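Local coordinates for protein VP1 (PDB 6Y5Y) that forms the pentameric building blocks of the polyomavirus capsid and carries the sialylated-glycan binding site through which the virus probably attaches to host cells, at residues D[65-70]-D[288-293]; D[43-48]-D[298-303]; D[81-86]-D[218-223]. One frame throughout, in Å; residues are numbered along the deposited sequence.

Interaction 1: residues D[65-70]-D[288-293]; sequences SEVIHH and NEAIRY. With SIA (N-acetyl-alpha-neuraminic acid), chain N.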
loop_
_atom_site.group_PDB
_atom_site.type_symbol
_atom_site.label_atom_id
_atom_site.label_comp_id
_atom_site.label_asym_id
_atom_site.label_seq_id
_atom_site.Cartn_x
_atom_site.Cartn_y
_atom_site.Cartn_z
ATOM N N SER D 65 -26.129 -8.736 4.636
ATOM C CA SER D 65 -27.246 -8.101 3.968
ATOM C C SER D 65 -28.105 -9.154 3.277
ATOM O O SER D 65 -27.713 -10.310 3.106
ATOM C CB SER D 65 -26.754 -7.077 2.952
ATOM O OG SER D 65 -26.299 -7.730 1.780
ATOM N N GLU D 66 -29.298 -8.738 2.881
ATOM C CA GLU D 66 -30.068 -9.504 1.916
ATOM C C GLU D 66 -29.355 -9.490 0.555
ATOM O O GLU D 66 -28.468 -8.671 0.305
ATOM C CB GLU D 66 -31.480 -8.925 1.833
ATOM C CG GLU D 66 -32.440 -9.641 0.898
ATOM C CD GLU D 66 -32.528 -11.141 1.155
ATOM O OE1 GLU D 66 -33.283 -11.574 2.052
ATOM O OE2 GLU D 66 -31.830 -11.887 0.449
ATOM N N VAL D 67 -29.733 -10.433 -0.319
ATOM C CA VAL D 67 -29.105 -10.559 -1.633
ATOM C C VAL D 67 -29.384 -9.322 -2.489
ATOM O O VAL D 67 -30.504 -8.796 -2.502
ATOM C CB VAL D 67 -29.615 -11.835 -2.329
ATOM C CG1 VAL D 67 -28.988 -11.991 -3.685
ATOM C CG2 VAL D 67 -29.335 -13.085 -1.468
ATOM N N ILE D 68 -28.366 -8.868 -3.238
ATOM C CA ILE D 68 -28.466 -7.689 -4.102
ATOM C C ILE D 68 -28.103 -8.073 -5.532
ATOM O O ILE D 68 -27.086 -8.740 -5.762
ATOM C CB ILE D 68 -27.555 -6.543 -3.607
ATOM C CG1 ILE D 68 -27.945 -6.141 -2.184
ATOM C CG2 ILE D 68 -27.648 -5.352 -4.541
ATOM C CD1 ILE D 68 -26.756 -6.003 -1.240
ATOM N N HIS D 69 -28.928 -7.632 -6.495
ATOM C CA HIS D 69 -28.732 -7.870 -7.918
ATOM C C HIS D 69 -28.672 -6.545 -8.671
ATOM O O HIS D 69 -29.212 -5.530 -8.218
ATOM C CB HIS D 69 -29.871 -8.729 -8.528
ATOM C CG HIS D 69 -30.422 -9.770 -7.600
ATOM N ND1 HIS D 69 -31.164 -9.456 -6.480
ATOM C CD2 HIS D 69 -30.356 -11.123 -7.639
ATOM C CE1 HIS D 69 -31.523 -10.570 -5.866
ATOM N NE2 HIS D 69 -31.045 -11.595 -6.549
ATOM N N HIS D 70 -28.070 -6.593 -9.867
ATOM C CA HIS D 70 -27.794 -5.376 -10.628
ATOM C C HIS D 70 -29.040 -4.513 -10.826
ATOM O O HIS D 70 -28.971 -3.287 -10.684
ATOM C CB HIS D 70 -27.139 -5.712 -11.979
ATOM C CG HIS D 70 -27.934 -6.644 -12.850
ATOM N ND1 HIS D 70 -28.773 -6.197 -13.848
ATOM C CD2 HIS D 70 -27.994 -7.996 -12.889
ATOM C CE1 HIS D 70 -29.321 -7.233 -14.460
ATOM N NE2 HIS D 70 -28.873 -8.336 -13.891
ATOM N N ASN D 288 -26.871 -17.590 -8.528
ATOM C CA ASN D 288 -27.076 -16.465 -9.439
ATOM C C ASN D 288 -25.903 -15.491 -9.491
ATOM O O ASN D 288 -25.960 -14.524 -10.261
ATOM C CB ASN D 288 -28.357 -15.689 -9.083
ATOM C CG ASN D 288 -28.408 -15.254 -7.635
ATOM O OD1 ASN D 288 -27.400 -15.264 -6.925
ATOM N ND2 ASN D 288 -29.587 -14.856 -7.188
ATOM N N GLU D 289 -24.843 -15.735 -8.725
ATOM C CA GLU D 289 -23.669 -14.865 -8.625
ATOM C C GLU D 289 -23.996 -13.500 -8.027
ATOM O O GLU D 289 -23.178 -12.567 -8.125
ATOM C CB GLU D 289 -22.974 -14.709 -9.986
ATOM C CG GLU D 289 -22.372 -16.015 -10.503
ATOM C CD GLU D 289 -21.468 -15.823 -11.703
ATOM O OE1 GLU D 289 -21.974 -15.772 -12.844
ATOM O OE2 GLU D 289 -20.241 -15.724 -11.512
ATOM N N ALA D 290 -25.163 -13.354 -7.399
ATOM C CA ALA D 290 -25.491 -12.140 -6.672
ATOM C C ALA D 290 -24.740 -12.119 -5.334
ATOM O O ALA D 290 -24.056 -13.080 -4.962
ATOM C CB ALA D 290 -27.006 -12.032 -6.482
ATOM N N ILE D 291 -24.833 -11.000 -4.611
ATOM C CA ILE D 291 -23.967 -10.799 -3.454
ATOM C C ILE D 291 -24.766 -10.457 -2.202
ATOM O O ILE D 291 -25.895 -9.966 -2.256
ATOM C CB ILE D 291 -22.886 -9.708 -3.711
ATOM C CG1 ILE D 291 -23.531 -8.333 -3.914
ATOM C CG2 ILE D 291 -22.057 -10.059 -4.928
ATOM C CD1 ILE D 291 -23.540 -7.462 -2.665
ATOM N N ARG D 292 -24.142 -10.730 -1.059
ATOM C CA ARG D 292 -24.541 -10.229 0.248
ATOM C C ARG D 292 -23.332 -9.554 0.870
ATOM O O ARG D 292 -22.224 -10.080 0.770
ATOM C CB ARG D 292 -24.988 -11.345 1.200
ATOM C CG ARG D 292 -26.169 -12.202 0.735
ATOM C CD ARG D 292 -26.395 -13.325 1.746
ATOM N NE ARG D 292 -27.528 -14.184 1.388
ATOM C CZ ARG D 292 -28.752 -14.050 1.891
ATOM N NH1 ARG D 292 -29.015 -13.082 2.762
ATOM N NH2 ARG D 292 -29.725 -14.881 1.515
ATOM N N TYR D 293 -23.542 -8.409 1.518
ATOM C CA TYR D 293 -22.484 -7.794 2.319
ATOM C C TYR D 293 -22.312 -8.554 3.629
ATOM O O TYR D 293 -23.264 -9.128 4.162
ATOM C CB TYR D 293 -22.806 -6.330 2.638
ATOM C CG TYR D 293 -22.873 -5.412 1.439
ATOM C CD1 TYR D 293 -21.705 -4.958 0.814
ATOM C CD2 TYR D 293 -24.096 -4.969 0.947
ATOM C CE1 TYR D 293 -21.766 -4.108 -0.270
ATOM C CE2 TYR D 293 -24.167 -4.109 -0.144
ATOM C CZ TYR D 293 -23.002 -3.687 -0.748
ATOM O OH TYR D 293 -23.072 -2.839 -1.828
HETATM C C1 SIA N . -31.887 -14.644 -4.631
HETATM C C2 SIA N . -33.062 -15.335 -3.804
HETATM C C3 SIA N . -32.869 -15.330 -2.280
HETATM C C4 SIA N . -33.037 -13.961 -1.613
HETATM C C5 SIA N . -34.385 -13.356 -2.041
HETATM C C6 SIA N . -34.492 -13.357 -3.582
HETATM C C7 SIA N . -35.842 -12.848 -4.151
HETATM C C8 SIA N . -35.911 -13.087 -5.677
HETATM C C9 SIA N . -37.117 -12.408 -6.308
HETATM C C10 SIA N . -35.421 -11.608 -0.617
HETATM C C11 SIA N . -35.537 -10.109 -0.363
HETATM N N5 SIA N . -34.598 -11.973 -1.626
HETATM O O1A SIA N . -30.725 -14.952 -4.276
HETATM O O1B SIA N . -32.275 -13.871 -5.563
HETATM O O4 SIA N . -32.987 -14.048 -0.171
HETATM O O6 SIA N . -34.332 -14.670 -4.103
HETATM O O7 SIA N . -36.922 -13.457 -3.453
HETATM O O8 SIA N . -34.713 -12.661 -6.327
HETATM O O9 SIA N . -37.043 -12.633 -7.724
HETATM O O10 SIA N . -36.047 -12.409 0.068
HETATM O O HOH W 1 -31.729 -13.517 3.296
#

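Interaction 2: residues D[43-48]-D[298-303]; sequences LWLEPR and RYFKVT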
loop_
_atom_site.group_PDB
_atom_site.type_symbol
_atom_site.label_atom_id
_atom_site.label_comp_id
_atom_site.label_asym_id
_atom_site.label_seq_id
_atom_site.Cartn_x
_atom_site.Cartn_y
_atom_site.Cartn_z
ATOM N N LEU D 43 -18.181 -1.020 25.404
ATOM C CA LEU D 43 -19.399 -1.505 24.764
ATOM C C LEU D 43 -19.054 -2.248 23.480
ATOM O O LEU D 43 -17.965 -2.099 22.920
ATOM C CB LEU D 43 -20.369 -0.357 24.469
ATOM C CG LEU D 43 -19.813 0.696 23.510
ATOM C CD1 LEU D 43 -20.450 0.590 22.136
ATOM C CD2 LEU D 43 -19.974 2.095 24.090
ATOM N N TRP D 44 -20.001 -3.066 23.033
ATOM C CA TRP D 44 -19.989 -3.663 21.707
ATOM C C TRP D 44 -21.114 -3.058 20.875
ATOM O O TRP D 44 -22.173 -2.696 21.401
ATOM C CB TRP D 44 -20.190 -5.184 21.765
ATOM C CG TRP D 44 -19.069 -5.994 22.342
ATOM C CD1 TRP D 44 -18.974 -6.465 23.618
ATOM C CD2 TRP D 44 -17.909 -6.472 21.651
ATOM N NE1 TRP D 44 -17.820 -7.190 23.772
ATOM C CE2 TRP D 44 -17.145 -7.209 22.579
ATOM C CE3 TRP D 44 -17.437 -6.338 20.340
ATOM C CZ2 TRP D 44 -15.934 -7.816 22.239
ATOM C CZ3 TRP D 44 -16.238 -6.941 20.002
ATOM C CH2 TRP D 44 -15.500 -7.672 20.948
ATOM N N LEU D 45 -20.877 -2.951 19.574
ATOM C CA LEU D 45 -21.924 -2.637 18.607
ATOM C C LEU D 45 -21.982 -3.765 17.588
ATOM O O LEU D 45 -20.992 -4.046 16.908
ATOM C CB LEU D 45 -21.671 -1.301 17.911
ATOM C CG LEU D 45 -21.949 -0.025 18.702
ATOM C CD1 LEU D 45 -21.754 1.191 17.794
ATOM C CD2 LEU D 45 -23.360 -0.061 19.280
ATOM N N GLU D 46 -23.136 -4.409 17.483
ATOM C CA GLU D 46 -23.264 -5.445 16.475
ATOM C C GLU D 46 -23.526 -4.818 15.107
ATOM O O GLU D 46 -24.095 -3.728 15.018
ATOM C CB GLU D 46 -24.389 -6.415 16.847
ATOM C CG GLU D 46 -23.877 -7.577 17.697
ATOM C CD GLU D 46 -24.948 -8.600 18.040
ATOM O OE1 GLU D 46 -26.046 -8.191 18.488
ATOM O OE2 GLU D 46 -24.691 -9.814 17.843
ATOM N N PRO D 47 -23.104 -5.482 14.031
ATOM C CA PRO D 47 -23.247 -4.892 12.698
ATOM C C PRO D 47 -24.694 -4.889 12.232
ATOM O O PRO D 47 -25.490 -5.768 12.577
ATOM C CB PRO D 47 -22.389 -5.803 11.815
ATOM C CG PRO D 47 -22.451 -7.114 12.500
ATOM C CD PRO D 47 -22.475 -6.812 13.978
ATOM N N ARG D 48 -25.018 -3.879 11.433
ATOM C CA ARG D 48 -26.349 -3.697 10.856
ATOM C C ARG D 48 -26.225 -3.688 9.332
ATOM O O ARG D 48 -26.371 -2.648 8.678
ATOM C CB ARG D 48 -26.982 -2.406 11.399
ATOM C CG ARG D 48 -27.147 -2.395 12.920
ATOM C CD ARG D 48 -28.155 -3.445 13.348
ATOM N NE ARG D 48 -28.348 -3.538 14.797
ATOM C CZ ARG D 48 -28.001 -4.597 15.525
ATOM N NH1 ARG D 48 -27.424 -5.642 14.947
ATOM N NH2 ARG D 48 -28.230 -4.615 16.828
ATOM N N ARG D 298 -17.977 -4.475 16.438
ATOM C CA ARG D 298 -16.937 -3.533 16.844
ATOM C C ARG D 298 -17.009 -3.239 18.341
ATOM O O ARG D 298 -18.090 -2.981 18.885
ATOM C CB ARG D 298 -17.040 -2.221 16.056
ATOM C CG ARG D 298 -15.911 -1.222 16.421
ATOM C CD ARG D 298 -16.008 0.053 15.594
ATOM N NE ARG D 298 -15.514 -0.106 14.227
ATOM C CZ ARG D 298 -14.260 0.154 13.849
ATOM N NH1 ARG D 298 -13.360 0.577 14.745
ATOM N NH2 ARG D 298 -13.903 -0.001 12.580
ATOM N N TYR D 299 -15.849 -3.256 18.993
ATOM C CA TYR D 299 -15.699 -2.941 20.405
ATOM C C TYR D 299 -15.199 -1.509 20.569
ATOM O O TYR D 299 -14.430 -1.007 19.745
ATOM C CB TYR D 299 -14.715 -3.925 21.043
ATOM C CG TYR D 299 -14.127 -3.521 22.384
ATOM C CD1 TYR D 299 -14.809 -3.774 23.565
ATOM C CD2 TYR D 299 -12.873 -2.926 22.468
ATOM C CE1 TYR D 299 -14.269 -3.423 24.794
ATOM C CE2 TYR D 299 -12.326 -2.575 23.692
ATOM C CZ TYR D 299 -13.027 -2.826 24.848
ATOM O OH TYR D 299 -12.481 -2.477 26.059
ATOM N N PHE D 300 -15.654 -0.848 21.635
ATOM C CA PHE D 300 -15.187 0.488 22.000
ATOM C C PHE D 300 -14.805 0.503 23.471
ATOM O O PHE D 300 -15.519 -0.061 24.304
ATOM C CB PHE D 300 -16.257 1.566 21.810
ATOM C CG PHE D 300 -16.641 1.848 20.379
ATOM C CD1 PHE D 300 -17.498 0.999 19.691
ATOM C CD2 PHE D 300 -16.231 3.023 19.759
ATOM C CE1 PHE D 300 -17.904 1.292 18.391
ATOM C CE2 PHE D 300 -16.622 3.321 18.460
ATOM C CZ PHE D 300 -17.456 2.454 17.774
ATOM N N LYS D 301 -13.694 1.167 23.795
ATOM C CA LYS D 301 -13.403 1.584 25.163
ATOM C C LYS D 301 -13.066 3.064 25.125
ATOM O O LYS D 301 -12.100 3.466 24.466
ATOM C CB LYS D 301 -12.256 0.785 25.784
ATOM C CG LYS D 301 -11.881 1.267 27.190
ATOM C CD LYS D 301 -10.551 0.684 27.654
ATOM C CE LYS D 301 -10.765 -0.515 28.559
ATOM N N VAL D 302 -13.875 3.877 25.790
ATOM C CA VAL D 302 -13.735 5.328 25.741
ATOM C C VAL D 302 -13.339 5.818 27.127
ATOM O O VAL D 302 -13.973 5.456 28.125
ATOM C CB VAL D 302 -15.032 6.000 25.260
ATOM C CG1 VAL D 302 -14.847 7.523 25.164
ATOM C CG2 VAL D 302 -15.475 5.397 23.926
ATOM N N THR D 303 -12.292 6.635 27.189
ATOM C CA THR D 303 -11.834 7.233 28.437
ATOM C C THR D 303 -12.271 8.691 28.482
ATOM O O THR D 303 -12.072 9.431 27.514
ATOM C CB THR D 303 -10.317 7.135 28.571
ATOM O OG1 THR D 303 -9.927 5.767 28.457
ATOM C CG2 THR D 303 -9.864 7.680 29.934
#

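Interaction 3: residues D[81-86]-D[218-223]; sequences VQMPQY and VEEWSP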
loop_
_atom_site.group_PDB
_atom_site.type_symbol
_atom_site.label_atom_id
_atom_site.label_comp_id
_atom_site.label_asym_id
_atom_site.label_seq_id
_atom_site.Cartn_x
_atom_site.Cartn_y
_atom_site.Cartn_z
ATOM N N VAL D 81 -33.330 -4.280 4.126
ATOM C CA VAL D 81 -32.442 -5.402 4.400
ATOM C C VAL D 81 -31.346 -5.550 3.357
ATOM O O VAL D 81 -30.389 -6.310 3.574
ATOM C CB VAL D 81 -33.252 -6.710 4.516
ATOM C CG1 VAL D 81 -34.059 -6.708 5.810
ATOM C CG2 VAL D 81 -34.170 -6.878 3.310
ATOM N N GLN D 82 -31.459 -4.853 2.224
ATOM C CA GLN D 82 -30.445 -4.889 1.180
ATOM C C GLN D 82 -29.431 -3.750 1.285
ATOM O O GLN D 82 -28.581 -3.624 0.400
ATOM C CB GLN D 82 -31.098 -4.829 -0.201
ATOM C CG GLN D 82 -32.008 -6.008 -0.545
ATOM C CD GLN D 82 -32.695 -5.800 -1.878
ATOM O OE1 GLN D 82 -33.618 -4.994 -1.992
ATOM N NE2 GLN D 82 -32.217 -6.489 -2.903
ATOM N N MET D 83 -29.520 -2.913 2.314
ATOM C CA MET D 83 -28.737 -1.679 2.401
ATOM C C MET D 83 -28.055 -1.604 3.762
ATOM O O MET D 83 -28.706 -1.272 4.768
ATOM C CB MET D 83 -29.619 -0.451 2.172
ATOM C CG MET D 83 -30.488 -0.508 0.907
ATOM S SD MET D 83 -31.666 0.861 0.755
ATOM C CE MET D 83 -30.553 2.266 0.508
ATOM N N PRO D 84 -26.753 -1.890 3.842
ATOM C CA PRO D 84 -26.070 -1.809 5.142
ATOM C C PRO D 84 -26.217 -0.426 5.761
ATOM O O PRO D 84 -26.246 0.583 5.057
ATOM C CB PRO D 84 -24.610 -2.130 4.796
ATOM C CG PRO D 84 -24.719 -3.006 3.577
ATOM C CD PRO D 84 -25.897 -2.472 2.795
ATOM N N GLN D 85 -26.332 -0.395 7.092
ATOM C CA GLN D 85 -26.633 0.816 7.838
ATOM C C GLN D 85 -25.570 1.057 8.900
ATOM O O GLN D 85 -24.824 0.152 9.278
ATOM C CB GLN D 85 -28.015 0.732 8.507
ATOM C CG GLN D 85 -29.145 0.471 7.510
ATOM C CD GLN D 85 -29.984 -0.759 7.865
ATOM O OE1 GLN D 85 -30.112 -1.125 9.032
ATOM N NE2 GLN D 85 -30.564 -1.388 6.853
ATOM N N TYR D 86 -25.531 2.293 9.395
ATOM C CA TYR D 86 -24.682 2.616 10.535
ATOM C C TYR D 86 -25.225 1.976 11.806
ATOM O O TYR D 86 -26.438 1.933 12.033
ATOM C CB TYR D 86 -24.588 4.134 10.725
ATOM C CG TYR D 86 -23.835 4.813 9.607
ATOM C CD1 TYR D 86 -22.440 4.840 9.596
ATOM C CD2 TYR D 86 -24.511 5.398 8.550
ATOM C CE1 TYR D 86 -21.741 5.441 8.559
ATOM C CE2 TYR D 86 -23.830 6.001 7.513
ATOM C CZ TYR D 86 -22.441 6.022 7.524
ATOM O OH TYR D 86 -21.777 6.618 6.475
ATOM N N VAL D 218 -25.552 3.306 4.642
ATOM C CA VAL D 218 -24.261 3.930 4.355
ATOM C C VAL D 218 -24.187 4.391 2.902
ATOM O O VAL D 218 -23.467 5.347 2.588
ATOM C CB VAL D 218 -23.087 2.988 4.700
ATOM C CG1 VAL D 218 -23.223 2.432 6.102
ATOM C CG2 VAL D 218 -22.991 1.881 3.713
ATOM N N GLU D 219 -24.938 3.752 1.993
ATOM C CA GLU D 219 -24.879 4.188 0.601
ATOM C C GLU D 219 -25.611 5.505 0.361
ATOM O O GLU D 219 -25.498 6.066 -0.733
ATOM C CB GLU D 219 -25.427 3.093 -0.318
ATOM C CG GLU D 219 -26.932 2.867 -0.206
ATOM C CD GLU D 219 -27.347 1.526 -0.808
ATOM O OE1 GLU D 219 -27.228 0.501 -0.106
ATOM O OE2 GLU D 219 -27.758 1.499 -1.987
ATOM N N GLU D 220 -26.332 6.018 1.354
ATOM C CA GLU D 220 -27.041 7.286 1.233
ATOM C C GLU D 220 -26.582 8.362 2.209
ATOM O O GLU D 220 -26.946 9.527 2.019
ATOM C CB GLU D 220 -28.553 7.076 1.440
ATOM C CG GLU D 220 -29.245 6.321 0.307
ATOM C CD GLU D 220 -30.704 6.014 0.637
ATOM O OE1 GLU D 220 -30.953 5.315 1.641
ATOM O OE2 GLU D 220 -31.589 6.504 -0.089
ATOM N N TRP D 221 -25.829 8.010 3.252
ATOM C CA TRP D 221 -25.501 8.938 4.331
ATOM C C TRP D 221 -24.021 8.841 4.665
ATOM O O TRP D 221 -23.495 7.738 4.844
ATOM C CB TRP D 221 -26.331 8.658 5.598
ATOM C CG TRP D 221 -27.831 8.783 5.417
ATOM C CD1 TRP D 221 -28.727 7.759 5.232
ATOM C CD2 TRP D 221 -28.600 9.995 5.403
ATOM N NE1 TRP D 221 -30.002 8.264 5.114
ATOM C CE2 TRP D 221 -29.952 9.631 5.209
ATOM C CE3 TRP D 221 -28.277 11.352 5.536
ATOM C CZ2 TRP D 221 -30.978 10.574 5.145
ATOM C CZ3 TRP D 221 -29.298 12.288 5.473
ATOM C CH2 TRP D 221 -30.635 11.893 5.284
ATOM N N SER D 222 -23.358 9.992 4.745
ATOM C CA SER D 222 -21.992 10.134 5.232
ATOM C C SER D 222 -21.957 11.057 6.436
ATOM O O SER D 222 -22.815 11.937 6.576
ATOM C CB SER D 222 -21.051 10.715 4.163
ATOM O OG SER D 222 -21.075 10.001 2.960
ATOM N N PRO D 223 -20.944 10.928 7.300
ATOM C CA PRO D 223 -20.702 11.981 8.292
ATOM C C PRO D 223 -20.566 13.325 7.591
ATOM O O PRO D 223 -19.961 13.437 6.523
ATOM C CB PRO D 223 -19.395 11.549 8.977
ATOM C CG PRO D 223 -18.782 10.546 8.064
ATOM C CD PRO D 223 -19.911 9.877 7.344
HETATM O O HOH W 2 -27.620 -1.658 -1.607
HETATM O O HOH W 3 -26.124 1.218 2.408
#

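Interaction 1: residues D[65-70]-D[288-293]
The amide of N288 and the imidazole of H69 stand almost perpendicular, planes 87° apart, and both reach the carboxylate of the bound sialic acid. N288 ND2 gives O1A of the sugar a weak hydrogen bond of 3.1 Å, while H69 NE2, meeting O1B at the ring edge, makes a firmer one of 2.8 Å; D72 holds the other nitrogen of this ring. N288 OD1 turns back to accept from the backbone N of A290, closing an Asx turn that fixes the amide. The methyl of A290 presses tightly on V67, CB to CG1 3.4 Å. At I291 the backbones form a single antiparallel, hydrogen-bonded bridge, with I68 N donating to I291 O at 2.9 Å and a weak return bond. Here the loop following strand 28-45 meets the start of strand 291-310, and they form part of the glycan pocket at one end of the jelly-roll subunit. The extended R292 chain slants past V67, whose CG2 lies over one guanidinium face. R292 NH1 donates to S65 O at 3.1 Å, and a water links NH1 to E66 OE1. The pairing of R292 NH2 with E66 OE2 is long, 3.8 Å, and purely electrostatic, the oxygen lying well out of the guanidinium plane. E66 OE2 instead accepts from the sugar O4, at 2.5 Å, and from V67 N. At Y293, N donates to S65 OG at 2.9 Å; chi1 of 78° sets that hydroxyl between its own N and carbonyl carbon, where it also donates to E66 O. I68 CD1 packs against the tyrosine ring.

Interaction 2: residues D[43-48]-D[298-303]
L43 O receives the backbone N of F300 at 2.9 Å and also lies close to the CA of Y299, a CA-H...O contact of 3.5 Å. The return bond, L43 N to F300 O, is 3.0 Å long. Two residues on, L45 and R298 repeat the exchange, L45 N to R298 O at 2.9 Å and R298 N to L45 O at 3.1 Å. These two hydrogen-bonded pairs enclose the non-hydrogen-bonded pair W44 and Y299, whose side chains share one face of the sheet. There the CB of Y299 sits over the six-membered ring of W44, 3.7 Å from its centroid, and is displaced toward the rim at CZ3. With Y299 CG anti to its backbone N, chi1 163°, the phenol swings past the indole and turns its edge to it in an edge-to-face pair, planes at 59°. The phenol OH is hydrogen-bonded to E42, a residue of a magnesium site seen in crystals of this protein, though not filled in this chain. L202 of one neighbouring subunit and V26 of another pack on W44, which places this face toward the pentamer interfaces. The reverse face carries L43, L45, R298 and F300. Two leucine methyls meet the F300 ring obliquely from the same side: L43 CD1 near its CD1, and L45 CD1 near its CE1, the latter at 3.9 Å. V91 and V274 add to the packing about L43. R298 leads its guanidinium away from the leucines to a salt bridge with D278. Strands 28-45 and 291-310, their short segments 150° apart in direction, thus make the antiparallel first-to-last strand pairing of the viral jelly-roll sandwich.

Interaction 3: residues D[81-86]-D[218-223]
V218 fills the hollow between P84 and Y86. Its CG1 methyl rests over the centre of the Y86 ring, 3.9 Å from the centroid and 10° off the normal, a CH-pi contact, while CG2 lies more loosely beside P84. The backbone N of the same valine donates to P84 O at 2.8 Å, which fixes the valine backbone beside the proline and so helps to place the methyl. Y86 reaches across the start of strand 221-223: its hydroxyl donates to W221 O at 2.6 Å, with the oxygen lying at the ring edge and near its plane, and a further hydrogen bond joins it to Y151. The phenol is thus held at its tip and pressed on one face, while the CB of W221 lies beside its CE2. The indole itself leads away, to the carbonyl of I183. The second bump is M83. Its chain runs straight as far as the sulfur and then bends, chi3 67°, bringing CE against two glutamates, 3.5 Å from E219 CD and 3.3 Å from E220 OE1. Both carboxylates are buried and have other partners: E220 OE1 is hydrogen-bonded to H184, and E219 OE2 to H127 of a neighbouring subunit. E219 OE1, close to the CB of M83, accepts from two waters that bridge the segments. One also donates to Q82 O; the other donates to P84 O at 2.7 Å and accepts from E219 N, so that P84 O is gripped by a water as well as by V218. This is a water-bridged seam of the jelly-roll subunit, between the loop leading into strand 87-92 and the long excursion from strand 150-157 to 231-238, which carries the small sheet with strand 221-223, set against the pentamer interface.

In the fold
From the N terminus, strand 28-45 first supplies 43-48 to interaction 2. The long loop that follows supplies 65-70 to interaction 1 and then 81-86 to interaction 3, just before strand 87-92. The chain returns through 218-223, closing interaction 3, then through 288-293, closing interaction 1, and finally through 298-303, closing interaction 2. The three closures are therefore nested, none crossing another. Interactions 1 and 2 share strand 291-310, at its start and further along. Interactions 1 and 3 touch, the backbone N of E66 meeting V81 O, and R48 O meets Q85 N between interactions 2 and 3. Interaction 3 thus touches both others, whereas interactions 1 and 2 stay about 7 Å apart at their nearest atoms.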